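Local coordinates for protein 2-oxoglutarate carboxylase small subunit (Hydrogenobacter thermophilus, PDB 7KCT) that is the small subunit of a carboxylase with a biotin-carboxylase fold that includes an ATP-grasp domain, and binds ADP, bicarbonate and a magnesium ion, at residues V16-R19 with G20-C24; S46-R49 with H50-M53; N63-D66 with T67-A71; D76-E80 with V81-A85. One frame throughout, in Å; residues are numbered along the deposited sequence.

Interaction 1 of 4, residues V16-R19 with G20-C24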
loop_
_atom_site.group_PDB
_atom_site.type_symbol
_atom_site.label_atom_id
_atom_site.label_comp_id
_atom_site.label_asym_id
_atom_site.label_seq_id
_atom_site.Cartn_x
_atom_site.Cartn_y
_atom_site.Cartn_z
ATOM N N VAL A 16 -13.848 -3.750 -19.502
ATOM C CA VAL A 16 -14.010 -4.262 -18.145
ATOM C C VAL A 16 -15.511 -4.326 -17.902
ATOM O O VAL A 16 -16.170 -3.288 -17.827
ATOM C CB VAL A 16 -13.316 -3.337 -17.140
ATOM C CG1 VAL A 16 -13.481 -3.869 -15.774
ATOM C CG2 VAL A 16 -11.819 -3.144 -17.525
ATOM N N ALA A 17 -16.089 -5.519 -17.836
ATOM C CA ALA A 17 -17.550 -5.642 -17.734
ATOM C C ALA A 17 -17.961 -5.748 -16.261
ATOM O O ALA A 17 -18.386 -6.797 -15.770
ATOM C CB ALA A 17 -18.044 -6.834 -18.540
ATOM N N ASN A 18 -17.704 -4.682 -15.512
ATOM C CA ASN A 18 -17.930 -4.699 -14.063
ATOM C C ASN A 18 -17.797 -3.277 -13.513
ATOM O O ASN A 18 -17.756 -2.314 -14.286
ATOM C CB ASN A 18 -16.981 -5.667 -13.365
ATOM C CG ASN A 18 -17.627 -6.329 -12.145
ATOM O OD1 ASN A 18 -18.103 -5.664 -11.211
ATOM N ND2 ASN A 18 -17.628 -7.635 -12.145
ATOM N N ARG A 19 -17.830 -3.137 -12.181
ATOM C CA ARG A 19 -17.918 -1.828 -11.531
ATOM C C ARG A 19 -17.131 -1.827 -10.235
ATOM O O ARG A 19 -16.594 -2.849 -9.807
ATOM C CB ARG A 19 -19.381 -1.446 -11.248
ATOM C CG ARG A 19 -20.161 -2.418 -10.332
ATOM C CD ARG A 19 -21.529 -1.865 -9.851
ATOM N NE ARG A 19 -21.355 -0.664 -9.021
ATOM C CZ ARG A 19 -20.951 -0.653 -7.764
ATOM N NH1 ARG A 19 -20.666 -1.787 -7.109
ATOM N NH2 ARG A 19 -20.800 0.530 -7.163
ATOM N N GLY A 20 -17.060 -0.656 -9.600
ATOM C CA GLY A 20 -16.633 -0.651 -8.224
ATOM C C GLY A 20 -15.161 -0.997 -8.106
ATOM O O GLY A 20 -14.379 -0.777 -9.019
ATOM N N GLU A 21 -14.787 -1.588 -6.982
ATOM C CA GLU A 21 -13.363 -1.777 -6.704
ATOM C C GLU A 21 -12.688 -2.710 -7.697
ATOM O O GLU A 21 -11.501 -2.530 -8.003
ATOM C CB GLU A 21 -13.142 -2.285 -5.274
ATOM C CG GLU A 21 -13.636 -3.706 -4.945
ATOM C CD GLU A 21 -12.564 -4.760 -5.149
ATOM O OE1 GLU A 21 -11.406 -4.393 -5.497
ATOM O OE2 GLU A 21 -12.879 -5.961 -4.938
ATOM N N ILE A 22 -13.390 -3.763 -8.144
ATOM C CA ILE A 22 -12.760 -4.742 -9.031
ATOM C C ILE A 22 -12.566 -4.128 -10.416
ATOM O O ILE A 22 -11.591 -4.435 -11.109
ATOM C CB ILE A 22 -13.589 -6.049 -9.039
ATOM C CG1 ILE A 22 -12.871 -7.149 -9.805
ATOM C CG2 ILE A 22 -14.981 -5.874 -9.687
ATOM C CD1 ILE A 22 -11.505 -7.547 -9.256
ATOM N N ALA A 23 -13.476 -3.259 -10.853
ATOM C CA ALA A 23 -13.241 -2.634 -12.143
ATOM C C ALA A 23 -12.003 -1.743 -12.052
ATOM O O ALA A 23 -11.151 -1.774 -12.953
ATOM C CB ALA A 23 -14.481 -1.871 -12.619
ATOM N N CYS A 24 -11.813 -1.055 -10.912
ATOM C CA CYS A 24 -10.610 -0.245 -10.739
ATOM C C CYS A 24 -9.353 -1.098 -10.707
ATOM O O CYS A 24 -8.336 -0.732 -11.314
ATOM C CB CYS A 24 -10.714 0.613 -9.474
ATOM S SG CYS A 24 -12.027 1.890 -9.598
HETATM O O HOH W 1 -16.283 -4.580 -7.134
#

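Interaction 2 of 4, residues S46-R49 with H50-M53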
loop_
_atom_site.group_PDB
_atom_site.type_symbol
_atom_site.label_atom_id
_atom_site.label_comp_id
_atom_site.label_asym_id
_atom_site.label_seq_id
_atom_site.Cartn_x
_atom_site.Cartn_y
_atom_site.Cartn_z
ATOM N N SER A 46 -22.995 7.848 -12.646
ATOM C CA SER A 46 -22.247 8.568 -13.671
ATOM C C SER A 46 -20.985 9.191 -13.096
ATOM O O SER A 46 -20.053 9.474 -13.860
ATOM C CB SER A 46 -23.121 9.657 -14.308
ATOM O OG SER A 46 -23.765 10.377 -13.272
ATOM N N THR A 47 -20.886 9.312 -11.771
ATOM C CA THR A 47 -19.676 9.816 -11.159
ATOM C C THR A 47 -18.771 8.692 -10.648
ATOM O O THR A 47 -17.818 8.985 -9.946
ATOM C CB THR A 47 -20.003 10.746 -9.981
ATOM O OG1 THR A 47 -20.693 9.994 -8.968
ATOM C CG2 THR A 47 -20.895 11.888 -10.407
ATOM N N ALA A 48 -19.009 7.449 -11.033
ATOM C CA ALA A 48 -18.232 6.325 -10.510
ATOM C C ALA A 48 -16.747 6.492 -10.812
ATOM O O ALA A 48 -16.359 6.996 -11.872
ATOM C CB ALA A 48 -18.703 5.004 -11.110
ATOM N N ARG A 49 -15.925 6.040 -9.870
ATOM C CA ARG A 49 -14.475 6.106 -10.034
ATOM C C ARG A 49 -13.972 5.262 -11.209
ATOM O O ARG A 49 -13.044 5.679 -11.919
ATOM C CB ARG A 49 -13.819 5.674 -8.729
ATOM C CG ARG A 49 -12.337 5.683 -8.789
ATOM C CD ARG A 49 -11.772 7.045 -9.150
ATOM N NE ARG A 49 -12.444 8.148 -8.453
ATOM C CZ ARG A 49 -12.225 9.452 -8.679
ATOM N NH1 ARG A 49 -11.376 9.875 -9.624
ATOM N NH2 ARG A 49 -12.923 10.349 -7.996
ATOM N N HIS A 50 -14.566 4.070 -11.449
ATOM C CA HIS A 50 -14.090 3.269 -12.573
ATOM C C HIS A 50 -14.344 3.959 -13.903
ATOM O O HIS A 50 -13.557 3.790 -14.827
ATOM C CB HIS A 50 -14.713 1.864 -12.559
ATOM C CG HIS A 50 -16.168 1.775 -12.962
ATOM N ND1 HIS A 50 -17.210 2.053 -12.104
ATOM C CD2 HIS A 50 -16.738 1.316 -14.095
ATOM C CE1 HIS A 50 -18.359 1.812 -12.711
ATOM N NE2 HIS A 50 -18.092 1.320 -13.905
ATOM N N VAL A 51 -15.419 4.759 -13.996
ATOM C CA VAL A 51 -15.698 5.575 -15.182
ATOM C C VAL A 51 -14.652 6.677 -15.364
ATOM O O VAL A 51 -14.235 6.947 -16.487
ATOM C CB VAL A 51 -17.130 6.148 -15.113
ATOM C CG1 VAL A 51 -17.414 7.208 -16.265
ATOM C CG2 VAL A 51 -18.144 4.991 -15.101
ATOM N N LYS A 52 -14.206 7.324 -14.277
ATOM C CA LYS A 52 -13.162 8.346 -14.410
ATOM C C LYS A 52 -11.808 7.744 -14.795
ATOM O O LYS A 52 -11.054 8.343 -15.579
ATOM C CB LYS A 52 -13.039 9.132 -13.106
ATOM C CG LYS A 52 -14.156 10.147 -12.891
ATOM C CD LYS A 52 -14.308 10.536 -11.402
ATOM C CE LYS A 52 -15.127 11.833 -11.237
ATOM N NZ LYS A 52 -14.225 13.064 -11.478
ATOM N N MET A 53 -11.489 6.558 -14.279
ATOM C CA MET A 53 -10.172 5.962 -14.514
ATOM C C MET A 53 -10.049 5.397 -15.924
ATOM O O MET A 53 -8.959 5.419 -16.491
ATOM C CB MET A 53 -9.898 4.812 -13.523
ATOM C CG MET A 53 -9.440 5.161 -12.148
ATOM S SD MET A 53 -9.102 3.693 -11.055
ATOM C CE MET A 53 -7.943 2.760 -11.961
#

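Interaction 3 of 4, residues N63-D66 with T67-A71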
loop_
_atom_site.group_PDB
_atom_site.type_symbol
_atom_site.label_atom_id
_atom_site.label_comp_id
_atom_site.label_asym_id
_atom_site.label_seq_id
_atom_site.Cartn_x
_atom_site.Cartn_y
_atom_site.Cartn_z
ATOM N N ASN A 63 -31.888 -0.901 -16.601
ATOM C CA ASN A 63 -31.930 -0.724 -15.153
ATOM C C ASN A 63 -30.536 -1.029 -14.639
ATOM O O ASN A 63 -29.665 -1.429 -15.440
ATOM C CB ASN A 63 -32.987 -1.638 -14.526
ATOM C CG ASN A 63 -32.704 -3.095 -14.774
ATOM O OD1 ASN A 63 -31.682 -3.634 -14.367
ATOM N ND2 ASN A 63 -33.638 -3.764 -15.447
ATOM N N PRO A 64 -30.294 -0.845 -13.333
ATOM C CA PRO A 64 -28.919 -0.927 -12.819
ATOM C C PRO A 64 -28.265 -2.280 -12.941
ATOM O O PRO A 64 -27.038 -2.328 -13.064
ATOM C CB PRO A 64 -29.072 -0.499 -11.350
ATOM C CG PRO A 64 -30.221 0.549 -11.401
ATOM C CD PRO A 64 -31.195 -0.163 -12.363
ATOM N N LEU A 65 -29.002 -3.391 -12.897
ATOM C CA LEU A 65 -28.288 -4.650 -13.034
ATOM C C LEU A 65 -28.147 -5.062 -14.488
ATOM O O LEU A 65 -27.176 -5.726 -14.836
ATOM C CB LEU A 65 -28.975 -5.784 -12.277
ATOM C CG LEU A 65 -29.031 -5.750 -10.757
ATOM C CD1 LEU A 65 -29.503 -7.099 -10.297
ATOM C CD2 LEU A 65 -27.710 -5.411 -10.170
ATOM N N ASP A 66 -29.136 -4.726 -15.314
ATOM C CA ASP A 66 -29.100 -5.034 -16.734
ATOM C C ASP A 66 -27.879 -4.429 -17.403
ATOM O O ASP A 66 -27.407 -4.962 -18.396
ATOM C CB ASP A 66 -30.372 -4.501 -17.390
ATOM C CG ASP A 66 -30.356 -4.612 -18.904
ATOM O OD1 ASP A 66 -30.329 -5.757 -19.412
ATOM O OD2 ASP A 66 -30.404 -3.552 -19.576
ATOM N N THR A 67 -27.396 -3.291 -16.886
ATOM C CA THR A 67 -26.126 -2.719 -17.335
ATOM C C THR A 67 -25.036 -3.776 -17.436
ATOM O O THR A 67 -24.313 -3.849 -18.434
ATOM C CB THR A 67 -25.685 -1.619 -16.365
ATOM O OG1 THR A 67 -26.638 -0.545 -16.384
ATOM C CG2 THR A 67 -24.262 -1.073 -16.737
ATOM N N TYR A 68 -24.883 -4.600 -16.395
ATOM C CA TYR A 68 -23.810 -5.572 -16.304
ATOM C C TYR A 68 -24.207 -7.013 -16.649
ATOM O O TYR A 68 -23.324 -7.875 -16.746
ATOM C CB TYR A 68 -23.195 -5.531 -14.892
ATOM C CG TYR A 68 -22.761 -4.133 -14.493
ATOM C CD1 TYR A 68 -21.522 -3.667 -14.872
ATOM C CD2 TYR A 68 -23.605 -3.278 -13.802
ATOM C CE1 TYR A 68 -21.097 -2.422 -14.558
ATOM C CE2 TYR A 68 -23.196 -1.996 -13.478
ATOM C CZ TYR A 68 -21.913 -1.583 -13.876
ATOM O OH TYR A 68 -21.395 -0.347 -13.623
ATOM N N LEU A 69 -25.483 -7.305 -16.866
ATOM C CA LEU A 69 -25.926 -8.692 -17.080
ATOM C C LEU A 69 -26.388 -8.975 -18.506
ATOM O O LEU A 69 -26.637 -10.130 -18.842
ATOM C CB LEU A 69 -27.062 -9.048 -16.103
ATOM C CG LEU A 69 -26.673 -9.124 -14.623
ATOM C CD1 LEU A 69 -27.954 -9.404 -13.737
ATOM C CD2 LEU A 69 -25.596 -10.190 -14.381
ATOM N N ASN A 70 -26.484 -7.972 -19.364
ATOM C CA ASN A 70 -26.921 -8.176 -20.742
ATOM C C ASN A 70 -25.714 -8.541 -21.598
ATOM O O ASN A 70 -25.004 -7.669 -22.099
ATOM C CB ASN A 70 -27.624 -6.935 -21.258
ATOM C CG ASN A 70 -28.332 -7.166 -22.592
ATOM O OD1 ASN A 70 -27.751 -7.698 -23.531
ATOM N ND2 ASN A 70 -29.584 -6.738 -22.678
ATOM N N ALA A 71 -25.515 -9.849 -21.785
ATOM C CA ALA A 71 -24.349 -10.352 -22.498
ATOM C C ALA A 71 -24.284 -9.849 -23.943
ATOM O O ALA A 71 -23.204 -9.476 -24.414
ATOM C CB ALA A 71 -24.352 -11.872 -22.434
#

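Interaction 4 of 4, residues D76-E80 with V81-A85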
loop_
_atom_site.group_PDB
_atom_site.type_symbol
_atom_site.label_atom_id
_atom_site.label_comp_id
_atom_site.label_asym_id
_atom_site.label_seq_id
_atom_site.Cartn_x
_atom_site.Cartn_y
_atom_site.Cartn_z
ATOM N N ASP A 76 -21.475 -6.763 -28.090
ATOM C CA ASP A 76 -21.658 -5.846 -29.205
ATOM C C ASP A 76 -20.864 -4.559 -28.995
ATOM O O ASP A 76 -20.298 -4.015 -29.947
ATOM C CB ASP A 76 -23.130 -5.490 -29.376
ATOM C CG ASP A 76 -23.924 -6.546 -30.150
ATOM O OD1 ASP A 76 -23.318 -7.521 -30.660
ATOM O OD2 ASP A 76 -25.167 -6.395 -30.237
ATOM N N LEU A 77 -20.882 -4.012 -27.778
ATOM C CA LEU A 77 -20.135 -2.765 -27.538
ATOM C C LEU A 77 -18.650 -2.983 -27.729
ATOM O O LEU A 77 -17.960 -2.141 -28.309
ATOM C CB LEU A 77 -20.386 -2.215 -26.134
ATOM C CG LEU A 77 -19.598 -1.003 -25.643
ATOM C CD1 LEU A 77 -20.030 0.230 -26.426
ATOM C CD2 LEU A 77 -19.856 -0.841 -24.139
ATOM N N ALA A 78 -18.137 -4.103 -27.226
ATOM C CA ALA A 78 -16.733 -4.414 -27.380
ATOM C C ALA A 78 -16.357 -4.451 -28.850
ATOM O O ALA A 78 -15.318 -3.912 -29.246
ATOM C CB ALA A 78 -16.413 -5.767 -26.728
ATOM N N LEU A 79 -17.209 -5.046 -29.684
ATOM C CA LEU A 79 -16.947 -5.024 -31.119
ATOM C C LEU A 79 -16.958 -3.598 -31.693
ATOM O O LEU A 79 -16.092 -3.251 -32.506
ATOM C CB LEU A 79 -17.958 -5.906 -31.849
ATOM C CG LEU A 79 -17.882 -7.422 -31.651
ATOM C CD1 LEU A 79 -19.097 -8.085 -32.352
ATOM C CD2 LEU A 79 -16.546 -7.938 -32.165
ATOM N N GLU A 80 -17.934 -2.776 -31.301
ATOM C CA GLU A 80 -18.074 -1.416 -31.851
ATOM C C GLU A 80 -16.874 -0.521 -31.542
ATOM O O GLU A 80 -16.541 0.378 -32.330
ATOM C CB GLU A 80 -19.357 -0.746 -31.299
ATOM C CG GLU A 80 -20.684 -1.427 -31.738
ATOM C CD GLU A 80 -21.877 -1.202 -30.775
ATOM O OE1 GLU A 80 -21.763 -0.468 -29.764
ATOM O OE2 GLU A 80 -22.952 -1.795 -31.035
ATOM N N VAL A 81 -16.263 -0.665 -30.364
ATOM C CA VAL A 81 -15.138 0.200 -30.000
ATOM C C VAL A 81 -13.788 -0.437 -30.272
ATOM O O VAL A 81 -12.756 0.161 -29.962
ATOM C CB VAL A 81 -15.222 0.649 -28.525
ATOM C CG1 VAL A 81 -16.593 1.248 -28.222
ATOM C CG2 VAL A 81 -14.926 -0.478 -27.579
ATOM N N GLY A 82 -13.760 -1.632 -30.833
ATOM C CA GLY A 82 -12.514 -2.321 -31.084
ATOM C C GLY A 82 -11.780 -2.883 -29.877
ATOM O O GLY A 82 -10.556 -3.029 -29.935
ATOM N N ALA A 83 -12.490 -3.216 -28.784
ATOM C CA ALA A 83 -11.871 -3.953 -27.691
ATOM C C ALA A 83 -11.613 -5.386 -28.139
ATOM O O ALA A 83 -12.505 -6.043 -28.670
ATOM C CB ALA A 83 -12.757 -3.947 -26.429
ATOM N N GLU A 84 -10.413 -5.893 -27.877
ATOM C CA GLU A 84 -10.055 -7.242 -28.284
ATOM C C GLU A 84 -10.373 -8.283 -27.217
ATOM O O GLU A 84 -10.352 -9.488 -27.512
ATOM C CB GLU A 84 -8.561 -7.265 -28.669
ATOM C CG GLU A 84 -8.213 -6.138 -29.712
ATOM C CD GLU A 84 -6.714 -5.949 -30.020
ATOM O OE1 GLU A 84 -5.879 -6.170 -29.124
ATOM O OE2 GLU A 84 -6.381 -5.539 -31.164
ATOM N N ALA A 85 -10.666 -7.850 -25.989
ATOM C CA ALA A 85 -10.818 -8.749 -24.863
ATOM C C ALA A 85 -11.693 -8.081 -23.821
ATOM O O ALA A 85 -11.784 -6.849 -23.757
ATOM C CB ALA A 85 -9.455 -9.133 -24.244
#

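Interaction 1 of 4, residues V16-R19 with G20-C24
R19 O accepts a weak backbone bond from A23 N, 3.3 Å long, in the first turn of helix 20-32. A water also bridges this carbonyl: it donates to R19 O and accepts from I22 N.

The side-chain hydrogen bond here is local to the loop. N18 OD1 takes R19 N at 2.7 Å, in the plane of the amide and on a lone pair. The amide is thereby held next to the turn. N18 ND2 donates to P88 O and Y90 O, so both ends of the group are tied. R19 NH2 forms a salt bridge with E45, and G20 N lies over one face of the R19 guanidinium. E21 reaches Y90 and K396.

Van der Waals contacts complete the turn. I22 CG2 sits between its backbone N and carbonyl carbon. From there this methyl meets N18 OD1 at 3.5 Å and R19 O at 3.4 Å. A23 CB packs on the R19 backbone, 3.6 Å from R19 CA. The apolar pair is V16 and A23: V16 CG1, anti to the backbone N (chi1 -180°), reaches A23 CB at 3.9 Å.

G20 has positive phi, 70°, where the chain turns into the helix. This is the passage from the first strand to the first helix of the Rossmann-like N-terminal domain. The side chain of N18 lies about 8 Å from a bound ADP. Its amide is held at both ends, so its rotation is probably fixed.

Interaction 2 of 4, residues S46-R49 with H50-M53
H50 meets A48 through its ring: ND1 lies 3.5 Å from A48 CB. H50 CG stands between the backbone N and the carbonyl carbon (chi1 74°), which places the ring beside that methyl. The far ring nitrogen, NE2, is hydrogen-bonded to I40 O on strand 36-41.

V51 comes next. Its N makes a weak bond to A48 O, and its CG2 touches A48 CB at 4.0 Å. The same CG2 also lies over one face of the H50 ring, toward the rim. A48 is the N-cap residue of helix 49-53, a short helix that follows strand 36-41 in the Rossmann-like N-terminal domain.

K52 N bonds to A48 O at 3.2 Å. The K52 chain runs across R49, and CD rests over one face of the guanidinium, toward its edge, 3.5 Å from R49 NH1. R49 NH2 and K52 NZ are 4.6 Å apart. The two side chains share E419 of the second subunit, each in a salt bridge with its carboxylate.

M53 N closes the turn on R49 O at 3.0 Å. M53 CG packs against that oxygen at 3.6 Å. Beyond it, M53 touches C24 and I27 of helix 20-32 and T417 of the second subunit.

Interaction 3 of 4, residues N63-D66 with T67-A71
D66 and N70 lie side by side, one helical turn apart, and point the same way. N70 ND2 donates weakly to D66 OD1 at 3.5 Å, with the carboxylate and amide planes 70° apart. Both groups have CG anti to the backbone N, which sends them along the same flank. L69 CD1 packs on L65 CB at 4.0 Å. The Y68 ring meets P64 O at its edge, 3.6 Å from CD2.

Backbone bonds set this spacing. T67 N reaches N63 O at 3.3 Å, N70 N reaches D66 O, and Y68 N reaches L65 O at 3.0 Å. N63 OD1 caps the turn. It takes D66 N at 2.9 Å and, weakly, L65 N.

Further partners fix the polar ends. D66 OD2 is gripped by V62 N and R73, and N70 OD1 caps R73 N at the start of helix 71-81. T67 OG1 is bonded to I60 O and N42.

The short helix 66-69 thus links strand 56-59 to helix 71-81. Its Y68 ring has T67 CG2 over one face and stacks with F92, while T67 ties the helix back to the loops after strands 36-41 and 56-59.

Interaction 4 of 4, residues D76-E80 with V81-A85
A78 and A83 bring their methyl groups together on the buried side of the last helical turn. The two CB atoms are 4.1 Å apart, and L15 of strand 13-16 packs against both residues. L77 and V81 make the neighbouring contact. L77 CG is anti to the backbone N (chi1 174°), which carries the branch along the helix toward V81. L77 CD1 then meets V81 CG1 at 4.0 Å, the two side chains crossing at a slant. The other V81 methyl, CG2, lies 3.5 Å from L77 O. These residues face the sheet: L77 touches I40, L15 and Y58, and V81 touches V38 and Y58.

The backbone is closely tied on this part. V81 N gives L77 O a regular helical bond of 3.0 Å. A83 N reaches A78 O at 2.9 Å. The bond from G82 N to L79 O is longer, 3.3 Å, and the donor stands well above the carbonyl plane.

The outer side is looser. L79 and E80 are exposed, and their bonds to CB point away from the second segment. The E80 chain extends beyond CG. G82, also exposed, carries the chain round with positive phi (72°).

Positive phi at G82 and the two bonds back into the last turn make a Schellman motif. It ends helix 71-81 and turns the chain into strand 85-87, as part of a beta-alpha-beta crossover in the parallel sheet of the Rossmann-like domain.

Overall arrangement
The four contacts follow one another along the chain without nesting or crossing. All belong to the Rossmann-like N-terminal domain. Interaction 1 closes the turn from strand 13-16 into helix 20-32. Interaction 2 starts helix 49-53 after strand 36-41 and packs on interaction 1 through H50 and M53. Interaction 3 forms the short helix after strand 56-59. Its Y68 reaches both R19 of interaction 1 and H50 of interaction 2, joining the three. Interaction 4 ends helix 71-81 and returns the chain to strand 85-87. It touches none of the others; its nearest atoms are about 5 Å from interaction 3. Interaction 2 alone meets the second subunit.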